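Local structure of bacterial regulatory proteins, tetR family (Corynebacterium glutamicum, 3AQT) at residues V97-F102 with M155-P160. The protein binds resorcinol as its inducer and, as a TetR-family transcriptional repressor, probably controls transcription by binding DNA through a helix-turn-helix domain. Sequence-based numbering, arbitrary orientation.
Sequences VAEDAF and MRILGP
In this TetR-family regulator, Glu-99 and Phe-102 on helix 90-111 meet Arg-156, Ile-157 and Leu-158 at the junction between helices 150-157 and 159-171, beside the resorcinol pocket. The backbones come closest at Glu-99 and Ile-157, with CA atoms 6.6 Å apart. A salt bridge marks the outer side of the contact. Arg-156 grips Glu-99 side-on, using two nitrogens on a single oxygen. NE of Arg-156 lies 2.8 Å from OE2 of Glu-99, nearly along the C-O axis of that oxygen. NH2 of Arg-156 reaches the same OE2 at 3.0 Å, on the anti side. Neither bond is straight; the better N-H...O angle, at NE, is 148°. OE2 stays close to the guanidinium plane, but the carboxylate is turned 58° from it. The bend of Arg-156 at chi3 (-71°) helps bring this edge round to the acid. Its NH2 also bonds to OE1 of Gln-95 on helix 90-111, which should further restrain the guanidinium.

Ile-157 crosses Glu-99 at about a right angle. Its CD1 packs 3.7 Å from CD of Glu-99, against the extended acid chain. The other branch, CG2, sits 3.9 Å from the backbone C of Phe-102 and also meets its CB. CD2 of Leu-158 makes a van der Waals contact with the backbone O of Phe-102 at 3.5 Å, and its CD1 packs against CB of Phe-102.

Leu-158 also touches resorcinol and Phe-188 of helix 180-199, so one residue joins helix 90-111 to the ligand site. Phe-102 packs on Val-153 and Leu-154 of helix 150-157, and its ring meets Trp-140 of helix 138-146 edge-to-face.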
loop_
_atom_site.group_PDB
_atom_site.type_symbol
_atom_site.label_atom_id
_atom_site.label_comp_id
_atom_site.label_asym_id
_atom_site.label_seq_id
_atom_site.Cartn_x
_atom_site.Cartn_y
_atom_site.Cartn_z
ATOM N N VAL B 97 -2.087 -5.514 -18.917
ATOM C CA VAL B 97 -1.140 -4.530 -19.423
ATOM C C VAL B 97 -0.065 -4.250 -18.367
ATOM O O VAL B 97 1.116 -4.118 -18.692
ATOM C CB VAL B 97 -1.872 -3.211 -19.814
ATOM C CG1 VAL B 97 -0.874 -2.098 -20.105
ATOM C CG2 VAL B 97 -2.732 -3.458 -21.042
ATOM N N ALA B 98 -0.479 -4.156 -17.104
ATOM C CA ALA B 98 0.462 -3.912 -16.010
ATOM C C ALA B 98 1.393 -5.119 -15.843
ATOM O O ALA B 98 2.588 -4.956 -15.609
ATOM C CB ALA B 98 -0.293 -3.645 -14.706
ATOM N N GLU B 99 0.847 -6.328 -15.962
ATOM C CA GLU B 99 1.675 -7.526 -15.838
ATOM C C GLU B 99 2.759 -7.488 -16.906
ATOM O O GLU B 99 3.928 -7.783 -16.638
ATOM C CB GLU B 99 0.847 -8.805 -16.005
ATOM C CG GLU B 99 0.121 -9.256 -14.745
ATOM C CD GLU B 99 -0.352 -10.707 -14.819
ATOM O OE1 GLU B 99 -0.038 -11.404 -15.810
ATOM O OE2 GLU B 99 -1.036 -11.161 -13.877
ATOM N N ASP B 100 2.364 -7.120 -18.119
ATOM C CA ASP B 100 3.291 -7.045 -19.226
ATOM C C ASP B 100 4.406 -6.052 -18.906
ATOM O O ASP B 100 5.579 -6.329 -19.136
ATOM C CB ASP B 100 2.543 -6.628 -20.498
ATOM C CG ASP B 100 3.458 -6.509 -21.705
ATOM O OD1 ASP B 100 3.923 -7.556 -22.210
ATOM O OD2 ASP B 100 3.715 -5.367 -22.143
ATOM N N ALA B 101 4.044 -4.898 -18.359
ATOM C CA ALA B 101 5.045 -3.888 -18.018
ATOM C C ALA B 101 5.989 -4.331 -16.891
ATOM O O ALA B 101 7.209 -4.192 -16.998
ATOM C CB ALA B 101 4.359 -2.578 -17.634
ATOM N N PHE B 102 5.429 -4.866 -15.811
ATOM C CA PHE B 102 6.249 -5.296 -14.688
ATOM C C PHE B 102 7.126 -6.497 -15.025
ATOM O O PHE B 102 8.279 -6.568 -14.595
ATOM C CB PHE B 102 5.374 -5.623 -13.477
ATOM C CG PHE B 102 4.554 -4.466 -12.991
ATOM C CD1 PHE B 102 5.059 -3.172 -13.032
ATOM C CD2 PHE B 102 3.283 -4.676 -12.466
ATOM C CE1 PHE B 102 4.313 -2.101 -12.560
ATOM C CE2 PHE B 102 2.522 -3.614 -11.988
ATOM C CZ PHE B 102 3.038 -2.319 -12.035
HETATM N N MSE B 155 2.739 -8.307 -6.847
HETATM C CA MSE B 155 2.999 -9.539 -6.111
HETATM C C MSE B 155 3.018 -10.792 -6.967
HETATM O O MSE B 155 3.729 -11.744 -6.658
HETATM C CB MSE B 155 1.983 -9.696 -4.974
HETATM C CG MSE B 155 2.186 -8.695 -3.838
HETATM SE SE MSE B 155 3.721 -9.074 -2.682
HETATM C CE MSE B 155 5.125 -8.930 -3.963
ATOM N N ARG B 156 2.241 -10.804 -8.042
ATOM C CA ARG B 156 2.200 -11.971 -8.917
ATOM C C ARG B 156 3.432 -12.028 -9.805
ATOM O O ARG B 156 3.959 -13.100 -10.081
ATOM C CB ARG B 156 0.976 -11.937 -9.845
ATOM C CG ARG B 156 -0.363 -11.910 -9.171
ATOM C CD ARG B 156 -1.453 -12.310 -10.145
ATOM N NE ARG B 156 -1.738 -11.310 -11.178
ATOM C CZ ARG B 156 -2.715 -10.409 -11.098
ATOM N NH1 ARG B 156 -3.503 -10.368 -10.030
ATOM N NH2 ARG B 156 -2.929 -9.572 -12.102
ATOM N N ILE B 157 3.879 -10.866 -10.259
ATOM C CA ILE B 157 5.010 -10.789 -11.172
ATOM C C ILE B 157 6.383 -10.555 -10.561
ATOM O O ILE B 157 7.316 -11.300 -10.856
ATOM C CB ILE B 157 4.767 -9.695 -12.239
ATOM C CG1 ILE B 157 3.388 -9.890 -12.878
ATOM C CG2 ILE B 157 5.850 -9.748 -13.299
ATOM C CD1 ILE B 157 3.120 -11.231 -13.617
ATOM N N LEU B 158 6.519 -9.530 -9.723
ATOM C CA LEU B 158 7.816 -9.218 -9.123
ATOM C C LEU B 158 8.023 -9.782 -7.723
ATOM O O LEU B 158 9.149 -9.829 -7.232
ATOM C CB LEU B 158 8.025 -7.705 -9.095
ATOM C CG LEU B 158 7.973 -7.023 -10.464
ATOM C CD1 LEU B 158 8.145 -5.518 -10.300
ATOM C CD2 LEU B 158 9.059 -7.598 -11.361
ATOM N N GLY B 159 6.943 -10.225 -7.089
ATOM C CA GLY B 159 7.058 -10.759 -5.746
ATOM C C GLY B 159 8.000 -11.943 -5.644
ATOM O O GLY B 159 8.881 -11.967 -4.774
ATOM N N PRO B 160 7.839 -12.956 -6.514
ATOM C CA PRO B 160 8.718 -14.128 -6.458
ATOM C C PRO B 160 10.178 -13.756 -6.656
ATOM O O PRO B 160 11.068 -14.404 -6.105
ATOM C CB PRO B 160 8.184 -15.018 -7.574
ATOM C CG PRO B 160 6.720 -14.646 -7.633
ATOM C CD PRO B 160 6.771 -13.144 -7.515
#